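PDB 2HX5: 1,4-dihydroxy-2-naphthoyl-CoA hydrolase, which probably catalyses the hydrolysis of 1,4-dihydroxy-2-naphthoyl-CoA to 1,4-dihydroxy-2-naphthoate and CoA, a step of phylloquinone biosynthesis. Local coordinates for residues E39-S44 and D138-A143; N48-F53 and R57-T62; D18-A21 and M25-H28. One frame throughout, in Å; residues are numbered along the deposited sequence. Where two conformers were deposited one is given.

In the fold
Interactions 1 and 2 are neighbours, their centres about 15 Å apart, and they share packing: Leu42 CD1 of the first lies 4.0 Å from Phe53 CE2 of the second. Leu42 and Phe53 also line a pocket holding 2-ethoxyethanol, probably from the crystallisation liquor, whose O1 is hydrogen-bonded to Glu39 OE1. Both contacts reach the second subunit. Interaction 3 carries Asp20, the predicted active-site residue; its centre is about 29 Å from that of interaction 1, across the centre of the chain, and about 32 Å from that of interaction 2. Helix 29-45 runs between interactions 3 and 1, interaction 3 lying just before its start and interaction 1 near its end.

Interaction 1: E39-S44 and D138-A143; sequences EESLES and DRWLEA
Helix segments 39-44 and 138-143 come closest at Leu42 and Trp140, whose CA atoms are 7.1 Å apart, so side chains and not backbones make the contact. The indole of Trp140 fills the space between the helices and is held in two ways by adjacent residues of helix 29-45. At its edge, NE1 donates to Ser41 OG at 3.0 Å; the bond is moderately bent (153° at the hydrogen), and OG lies close to the indole plane. Over one face sits the Leu42 methyl CD2, 3.5 Å from the centroid of the five-membered ring and 13° off its normal, a close CH-pi contact. Its nearest ring atom is Trp140 CD2, at 3.4 Å from Leu42 CD2, and the two side chains cross at about a right angle. Trp140 CG stands anti to the backbone N (chi1 175°), which carries the indole out from its own helix toward Ser41. The serine hydroxyl is shared, since OG is also hydrogen-bonded to the backbone O of Trp7; the indole N-H and that carbonyl together fix its rotation in a buried setting. Replacing Trp140 by a leucine would probably leave Ser41 OG without its N-H donor and open a gap beneath the Leu42 methyl. The rings of Trp7 and Trp38 also meet the indole, and Pro92, Phe100 and Val102 of the sheet pack against it. Trp140 thus joins helix 135-143 to helix 29-45 and, together with Leu141 and the salt bridges of Asp138 and Glu142 to Arg94, to the sheet. A long helix lying against a curved antiparallel sheet is the hallmark of the hot-dog fold of this thioesterase family, and here the C-terminal helix packs beside that long helix.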
loop_
_atom_site.group_PDB
_atom_site.type_symbol
_atom_site.label_atom_id
_atom_site.label_comp_id
_atom_site.label_asym_id
_atom_site.label_seq_id
_atom_site.Cartn_x
_atom_site.Cartn_y
_atom_site.Cartn_z
ATOM N N GLU A 39 -12.788 -7.656 8.620
ATOM C CA GLU A 39 -12.019 -8.525 9.518
ATOM C C GLU A 39 -12.288 -8.152 10.975
ATOM O O GLU A 39 -12.458 -9.017 11.832
ATOM C CB GLU A 39 -10.520 -8.404 9.205
ATOM C CG GLU A 39 -10.144 -8.852 7.814
ATOM C CD GLU A 39 -8.692 -8.538 7.475
ATOM O OE1 GLU A 39 -7.794 -9.201 8.064
ATOM O OE2 GLU A 39 -8.500 -7.631 6.632
ATOM N N GLU A 40 -12.254 -6.852 11.291
ATOM C CA GLU A 40 -12.548 -6.355 12.657
ATOM C C GLU A 40 -13.927 -6.758 13.136
ATOM O O GLU A 40 -14.119 -7.133 14.311
ATOM C CB GLU A 40 -12.411 -4.830 12.754
ATOM C CG GLU A 40 -12.431 -4.352 14.153
ATOM C CD GLU A 40 -12.283 -2.841 14.271
ATOM O OE1 GLU A 40 -12.053 -2.160 13.253
ATOM O OE2 GLU A 40 -12.445 -2.323 15.410
ATOM N N SER A 41 -14.892 -6.698 12.230
ATOM C CA SER A 41 -16.246 -7.116 12.565
ATOM C C SER A 41 -16.386 -8.586 12.929
ATOM O O SER A 41 -16.996 -8.953 13.903
ATOM C CB SER A 41 -17.159 -6.767 11.395
ATOM O OG SER A 41 -18.527 -7.041 11.728
ATOM N N LEU A 42 -15.713 -9.419 12.142
ATOM C CA LEU A 42 -15.740 -10.833 12.402
ATOM C C LEU A 42 -15.097 -11.119 13.762
ATOM O O LEU A 42 -15.646 -11.904 14.544
ATOM C CB LEU A 42 -14.996 -11.606 11.311
ATOM C CG LEU A 42 -15.564 -11.509 9.871
ATOM C CD1 LEU A 42 -14.594 -12.269 8.924
ATOM C CD2 LEU A 42 -16.989 -12.027 9.807
ATOM N N GLU A 43 -13.964 -10.463 14.029
ATOM C CA GLU A 43 -13.240 -10.573 15.323
ATOM C C GLU A 43 -14.131 -10.155 16.519
ATOM O O GLU A 43 -14.233 -10.845 17.530
ATOM C CB GLU A 43 -12.014 -9.676 15.206
ATOM C CG GLU A 43 -11.057 -9.495 16.343
ATOM C CD GLU A 43 -9.929 -8.572 15.829
ATOM O OE1 GLU A 43 -10.058 -7.313 15.907
ATOM O OE2 GLU A 43 -9.003 -9.158 15.214
ATOM N N SER A 44 -14.790 -9.005 16.355
ATOM C CA SER A 44 -15.671 -8.414 17.381
ATOM C C SER A 44 -16.940 -9.214 17.659
ATOM O O SER A 44 -17.485 -9.162 18.757
ATOM C CB SER A 44 -16.054 -7.005 16.946
ATOM O OG SER A 44 -16.895 -6.416 17.922
ATOM N N ASP A 138 -21.688 -17.726 8.228
ATOM C CA ASP A 138 -23.127 -17.825 8.270
ATOM C C ASP A 138 -23.700 -17.353 9.609
ATOM O O ASP A 138 -24.692 -16.654 9.639
ATOM C CB ASP A 138 -23.560 -19.249 7.998
ATOM C CG ASP A 138 -24.167 -19.431 6.614
ATOM O OD1 ASP A 138 -24.504 -18.427 5.941
ATOM O OD2 ASP A 138 -24.321 -20.612 6.210
ATOM N N ARG A 139 -23.057 -17.693 10.724
ATOM C CA ARG A 139 -23.484 -17.149 12.029
ATOM C C ARG A 139 -23.426 -15.622 12.144
ATOM O O ARG A 139 -24.363 -14.983 12.677
ATOM C CB ARG A 139 -22.651 -17.772 13.136
ATOM C CG ARG A 139 -23.026 -19.212 13.430
ATOM C CD ARG A 139 -22.392 -19.718 14.711
ATOM N NE ARG A 139 -20.971 -19.993 14.580
ATOM C CZ ARG A 139 -19.999 -19.378 15.248
ATOM N NH1 ARG A 139 -20.262 -18.385 16.100
ATOM N NH2 ARG A 139 -18.738 -19.766 15.035
ATOM N N TRP A 140 -22.332 -15.048 11.656
ATOM C CA TRP A 140 -22.167 -13.628 11.594
ATOM C C TRP A 140 -23.224 -12.955 10.730
ATOM O O TRP A 140 -23.772 -11.945 11.130
ATOM C CB TRP A 140 -20.750 -13.337 11.130
ATOM C CG TRP A 140 -20.425 -11.881 10.887
ATOM C CD1 TRP A 140 -20.079 -10.915 11.813
ATOM C CD2 TRP A 140 -20.311 -11.251 9.606
ATOM N NE1 TRP A 140 -19.813 -9.729 11.170
ATOM C CE2 TRP A 140 -19.932 -9.920 9.821
ATOM C CE3 TRP A 140 -20.473 -11.708 8.288
ATOM C CZ2 TRP A 140 -19.743 -9.021 8.762
ATOM C CZ3 TRP A 140 -20.267 -10.859 7.271
ATOM C CH2 TRP A 140 -19.922 -9.524 7.494
ATOM N N LEU A 141 -23.479 -13.474 9.534
ATOM C CA LEU A 141 -24.533 -12.949 8.659
ATOM C C LEU A 141 -25.881 -12.990 9.367
ATOM O O LEU A 141 -26.616 -11.986 9.402
ATOM C CB LEU A 141 -24.577 -13.724 7.343
ATOM C CG LEU A 141 -23.407 -13.491 6.420
ATOM C CD1 LEU A 141 -23.391 -14.489 5.267
ATOM C CD2 LEU A 141 -23.425 -12.067 5.864
ATOM N N GLU A 142 -26.206 -14.134 9.975
ATOM C CA GLU A 142 -27.489 -14.262 10.650
ATOM C C GLU A 142 -27.596 -13.251 11.815
ATOM O O GLU A 142 -28.661 -12.606 11.969
ATOM C CB GLU A 142 -27.684 -15.698 11.135
ATOM C CG GLU A 142 -29.165 -16.037 11.443
ATOM C CD GLU A 142 -30.018 -16.111 10.153
ATOM O OE1 GLU A 142 -29.443 -16.370 9.070
ATOM O OE2 GLU A 142 -31.253 -15.901 10.212
ATOM N N ALA A 143 -26.539 -13.123 12.621
ATOM C CA ALA A 143 -26.545 -12.261 13.809
ATOM C C ALA A 143 -26.653 -10.807 13.416
ATOM O O ALA A 143 -27.120 -9.986 14.184
ATOM C CB ALA A 143 -25.306 -12.508 14.698
#

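Interaction 2: N48-F53 and R57-T62; sequences NPADIF and RKSEVT
The short, weakly bonded helix 49-52, beside the 2-ethoxyethanol pocket, is tied by the carbonyl of Ala50 to Ser59 in the loop that leads to strand 65-76. Ser59 OG donates to Ala50 O at 2.8 Å, in the carbonyl plane and on a lone pair. OG stands anti to its own carbonyl carbon (chi1 -62°), which turns the hydroxyl back to the helix. The two CA atoms of this pair are only 4.6 Å apart, a closeness that the small Ala50 side chain permits: its CB rests 3.7 Å from Ser59 N and 3.8 Å from Lys58 C. Ala50 O has a second partner, a water that donates at 2.9 Å and also donates to Val61 O. Another water donates to Phe53 O, but its link to Ser59 OG is too short to be sure of. At the helix start Asn48 is the N-cap: its OD1 accepts from Ala50 N at 3.1 Å, with the donor 51° above the amide plane. Arg57, at the head of the loop segment, forms a salt bridge with Asp84 of the second subunit, and the Phe53 ring meets Phe16 of that subunit. With one direct bond and one well-formed water bridge, the join is mainly polar: the Ser59 hydroxyl and a water satisfy Ala50 O, and the same water serves Val61 O, while the Ala50 methyl packs on the loop backbone.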
loop_
_atom_site.group_PDB
_atom_site.type_symbol
_atom_site.label_atom_id
_atom_site.label_comp_id
_atom_site.label_asym_id
_atom_site.label_seq_id
_atom_site.Cartn_x
_atom_site.Cartn_y
_atom_site.Cartn_z
ATOM N N ASN A 48 -12.681 -16.650 15.075
ATOM C CA ASN A 48 -11.233 -16.809 15.226
ATOM C C ASN A 48 -10.602 -16.675 13.857
ATOM O O ASN A 48 -11.001 -17.424 12.982
ATOM C CB ASN A 48 -10.981 -18.209 15.784
ATOM C CG ASN A 48 -9.515 -18.512 16.063
ATOM O OD1 ASN A 48 -8.588 -17.843 15.614
ATOM N ND2 ASN A 48 -9.310 -19.580 16.823
ATOM N N PRO A 49 -9.604 -15.769 13.655
ATOM C CA PRO A 49 -8.961 -15.615 12.336
ATOM C C PRO A 49 -8.452 -16.926 11.755
ATOM O O PRO A 49 -8.502 -17.105 10.536
ATOM C CB PRO A 49 -7.722 -14.705 12.620
ATOM C CG PRO A 49 -7.611 -14.579 14.084
ATOM C CD PRO A 49 -9.026 -14.808 14.623
ATOM N N ALA A 50 -7.929 -17.767 12.633
ATOM C CA ALA A 50 -7.373 -19.064 12.298
ATOM C C ALA A 50 -8.348 -19.990 11.559
ATOM O O ALA A 50 -7.898 -20.893 10.826
ATOM C CB ALA A 50 -6.793 -19.753 13.563
ATOM N N ASP A 51 -9.653 -19.793 11.773
ATOM C CA ASP A 51 -10.676 -20.561 11.080
ATOM C C ASP A 51 -11.088 -20.028 9.727
ATOM O O ASP A 51 -11.730 -20.724 8.934
ATOM C CB ASP A 51 -11.927 -20.614 11.961
ATOM C CG ASP A 51 -11.699 -21.354 13.274
ATOM O OD1 ASP A 51 -10.839 -22.293 13.334
ATOM O OD2 ASP A 51 -12.377 -20.991 14.260
ATOM N N ILE A 52 -10.746 -18.778 9.440
ATOM C CA ILE A 52 -11.232 -18.124 8.208
ATOM C C ILE A 52 -10.132 -17.713 7.240
ATOM O O ILE A 52 -10.279 -17.895 6.028
ATOM C CB ILE A 52 -12.171 -16.893 8.519
ATOM C CG1 ILE A 52 -13.303 -17.318 9.476
ATOM C CG2 ILE A 52 -12.706 -16.237 7.190
ATOM C CD1 ILE A 52 -14.147 -16.186 10.038
ATOM N N PHE A 53 -9.039 -17.156 7.756
ATOM C CA PHE A 53 -8.022 -16.519 6.903
ATOM C C PHE A 53 -6.771 -17.363 6.845
ATOM O O PHE A 53 -6.223 -17.732 7.862
ATOM C CB PHE A 53 -7.664 -15.093 7.411
ATOM C CG PHE A 53 -8.809 -14.121 7.277
ATOM C CD1 PHE A 53 -9.109 -13.509 6.064
ATOM C CD2 PHE A 53 -9.636 -13.873 8.370
ATOM C CE1 PHE A 53 -10.207 -12.632 5.953
ATOM C CE2 PHE A 53 -10.714 -12.979 8.251
ATOM C CZ PHE A 53 -11.007 -12.399 7.054
ATOM N N ARG A 57 -1.577 -17.604 12.572
ATOM C CA ARG A 57 -0.576 -18.298 13.357
ATOM C C ARG A 57 -1.098 -19.655 13.862
ATOM O O ARG A 57 -0.360 -20.606 13.858
ATOM C CB ARG A 57 -0.164 -17.455 14.578
ATOM C CG ARG A 57 0.826 -18.118 15.512
ATOM C CD ARG A 57 1.205 -17.165 16.667
ATOM N NE ARG A 57 1.792 -15.895 16.185
ATOM C CZ ARG A 57 3.039 -15.764 15.733
ATOM N NH1 ARG A 57 3.863 -16.802 15.696
ATOM N NH2 ARG A 57 3.483 -14.579 15.318
ATOM N N LYS A 58 -2.373 -19.724 14.268
ATOM C CA LYS A 58 -2.853 -20.856 15.089
ATOM C C LYS A 58 -3.749 -21.842 14.331
ATOM O O LYS A 58 -4.368 -22.709 14.960
ATOM C CB LYS A 58 -3.569 -20.315 16.344
ATOM C CG LYS A 58 -2.614 -19.525 17.284
ATOM C CD LYS A 58 -3.342 -19.005 18.491
ATOM C CE LYS A 58 -2.430 -18.183 19.401
ATOM N NZ LYS A 58 -3.274 -17.229 20.212
ATOM N N SER A 59 -3.772 -21.753 13.005
ATOM C CA SER A 59 -4.551 -22.690 12.184
ATOM C C SER A 59 -3.993 -24.099 12.328
ATOM O O SER A 59 -2.777 -24.354 12.248
ATOM C CB SER A 59 -4.558 -22.292 10.719
ATOM O OG SER A 59 -5.168 -21.014 10.505
ATOM N N GLU A 60 -4.887 -25.045 12.596
ATOM C CA GLU A 60 -4.431 -26.436 12.615
ATOM C C GLU A 60 -4.268 -26.920 11.187
ATOM O O GLU A 60 -3.411 -27.755 10.929
ATOM C CB GLU A 60 -5.446 -27.301 13.338
ATOM C CG GLU A 60 -5.433 -26.995 14.814
ATOM C CD GLU A 60 -6.499 -27.701 15.623
ATOM O OE1 GLU A 60 -7.525 -28.171 15.019
ATOM O OE2 GLU A 60 -6.313 -27.745 16.866
ATOM N N VAL A 61 -5.158 -26.470 10.295
ATOM C CA VAL A 61 -4.990 -26.650 8.859
ATOM C C VAL A 61 -5.387 -25.358 8.196
ATOM O O VAL A 61 -6.076 -24.527 8.772
ATOM C CB VAL A 61 -5.837 -27.797 8.266
ATOM C CG1 VAL A 61 -5.337 -29.161 8.806
ATOM C CG2 VAL A 61 -7.338 -27.563 8.552
ATOM N N THR A 62 -4.915 -25.151 6.983
ATOM C CA THR A 62 -5.302 -23.947 6.285
ATOM C C THR A 62 -6.818 -24.015 6.027
ATOM O O THR A 62 -7.376 -25.077 5.738
ATOM C CB THR A 62 -4.440 -23.695 5.023
ATOM O OG1 THR A 62 -4.761 -22.401 4.449
ATOM C CG2 THR A 62 -4.645 -24.772 4.027
HETATM O O HOH W 1 -8.483 -23.543 9.914
HETATM O O HOH W 2 -4.542 -19.650 8.523
#

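Interaction 3: D18-A21 and M25-H28; sequences DTDA and MHFH
Asp20 OD2 is gripped by two donors: His26 ND1 at 2.8 Å and a water at 2.6 Å, which also donates to Met25 O. The histidine bond is nearly straight (165° at the hydrogen) and ends on the anti lone pair of the carboxylate oxygen. OD2 lies almost in the imidazole plane, while the carboxylate itself is turned 75° from the ring, so the carboxylate meets the ring edge crosswise. Asp20 CG stands between the backbone N and the carbonyl carbon (chi1 59°), which brings the carboxylate over toward segment 25-28; its other oxygen, OD1, accepts from Ala22 N. Bonds to both oxygens, from His26 ND1 and the water on OD2 and from Ala22 N on OD1, fix the rotation of the carboxylate. The backbones meet in a single bridge, Thr19 with Met25, in which His26 N donates to Asp18 O at 2.9 Å; the same carbonyl receives a CA-H contact from Met25 CA, 3.4 Å from Asp18 O. The bridge holds the backbones next to Asp20 and at His26 close together, near enough for the side-chain bond. Asp20 is the predicted catalytic residue, and the site lies among subunits: the His26 ring stacks edge-to-face with His35 of the fourth subunit, while Phe16 of the third packs on Asp20. Asp18 points its carboxylate elsewhere, to Arg32 and Arg15 N. Met25, a selenomethionine in this crystal, runs from the bridge onto Leu30 and Trp33 of helix 29-45 and Phe76 of strand 65-76, anchoring the loop between strand 9-13 and the long helix.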
loop_
_atom_site.group_PDB
_atom_site.type_symbol
_atom_site.label_atom_id
_atom_site.label_comp_id
_atom_site.label_asym_id
_atom_site.label_seq_id
_atom_site.Cartn_x
_atom_site.Cartn_y
_atom_site.Cartn_z
ATOM N N ASP A 18 -2.118 7.651 4.183
ATOM C CA ASP A 18 -3.313 7.344 3.418
ATOM C C ASP A 18 -3.662 8.460 2.431
ATOM O O ASP A 18 -4.628 8.273 1.634
ATOM C CB ASP A 18 -4.504 7.170 4.337
ATOM C CG ASP A 18 -4.321 6.053 5.354
ATOM O OD1 ASP A 18 -3.474 5.135 5.095
ATOM O OD2 ASP A 18 -4.955 6.144 6.460
ATOM N N THR A 19 -2.978 9.592 2.476
ATOM C CA THR A 19 -3.270 10.789 1.686
ATOM C C THR A 19 -2.311 10.897 0.531
ATOM O O THR A 19 -1.271 10.230 0.503
ATOM C CB THR A 19 -3.144 12.077 2.527
ATOM O OG1 THR A 19 -1.761 12.284 2.879
ATOM C CG2 THR A 19 -4.106 12.045 3.650
ATOM N N ASP A 20 -2.699 11.645 -0.505
ATOM C CA ASP A 20 -1.802 11.924 -1.606
ATOM C C ASP A 20 -1.520 13.421 -1.690
ATOM O O ASP A 20 -1.944 14.185 -0.841
ATOM C CB ASP A 20 -2.353 11.356 -2.942
ATOM C CG ASP A 20 -3.704 11.918 -3.297
ATOM O OD1 ASP A 20 -3.996 13.097 -3.007
ATOM O OD2 ASP A 20 -4.499 11.142 -3.880
ATOM N N ALA A 21 -0.753 13.838 -2.701
ATOM C CA ALA A 21 -0.319 15.212 -2.799
ATOM C C ALA A 21 -1.476 16.120 -3.145
ATOM O O ALA A 21 -1.251 17.297 -3.090
ATOM C CB ALA A 21 0.786 15.355 -3.842
HETATM N N MSE A 25 -7.450 11.784 1.059
HETATM C CA MSE A 25 -7.282 10.336 0.992
HETATM C C MSE A 25 -7.091 9.903 -0.450
HETATM O O MSE A 25 -7.848 10.361 -1.321
HETATM C CB MSE A 25 -8.502 9.650 1.577
HETATM C CG MSE A 25 -8.426 8.147 1.591
HETATM SE SE MSE A 25 -10.223 7.338 1.701
HETATM C CE MSE A 25 -10.932 7.859 -0.045
ATOM N N HIS A 26 -6.118 9.036 -0.710
ATOM C CA HIS A 26 -5.994 8.455 -2.011
ATOM C C HIS A 26 -7.053 7.362 -2.182
ATOM O O HIS A 26 -7.291 6.530 -1.320
ATOM C CB HIS A 26 -4.622 7.890 -2.190
ATOM C CG HIS A 26 -4.323 7.540 -3.602
ATOM N ND1 HIS A 26 -4.288 8.460 -4.614
ATOM C CD2 HIS A 26 -4.124 6.338 -4.182
ATOM C CE1 HIS A 26 -4.055 7.827 -5.766
ATOM N NE2 HIS A 26 -3.967 6.547 -5.532
ATOM N N PHE A 27 -7.751 7.390 -3.318
ATOM C CA PHE A 27 -9.039 6.706 -3.450
ATOM C C PHE A 27 -9.047 5.253 -3.045
ATOM O O PHE A 27 -9.956 4.814 -2.353
ATOM C CB PHE A 27 -9.647 6.871 -4.894
ATOM C CG PHE A 27 -9.007 6.024 -5.944
ATOM C CD1 PHE A 27 -7.681 6.148 -6.332
ATOM C CD2 PHE A 27 -9.741 5.009 -6.506
ATOM C CE1 PHE A 27 -7.135 5.301 -7.264
ATOM C CE2 PHE A 27 -9.193 4.184 -7.448
ATOM C CZ PHE A 27 -7.902 4.311 -7.825
ATOM N N HIS A 28 -8.045 4.485 -3.465
ATOM C CA HIS A 28 -8.125 3.045 -3.250
ATOM C C HIS A 28 -7.940 2.636 -1.800
ATOM O O HIS A 28 -8.277 1.508 -1.450
ATOM C CB HIS A 28 -7.178 2.258 -4.185
ATOM C CG HIS A 28 -5.740 2.599 -4.061
ATOM N ND1 HIS A 28 -4.998 2.204 -2.972
ATOM C CD2 HIS A 28 -4.873 3.162 -4.931
ATOM C CE1 HIS A 28 -3.747 2.597 -3.141
ATOM N NE2 HIS A 28 -3.639 3.141 -4.334
HETATM O O HOH W 3 -6.999 11.825 -3.591
#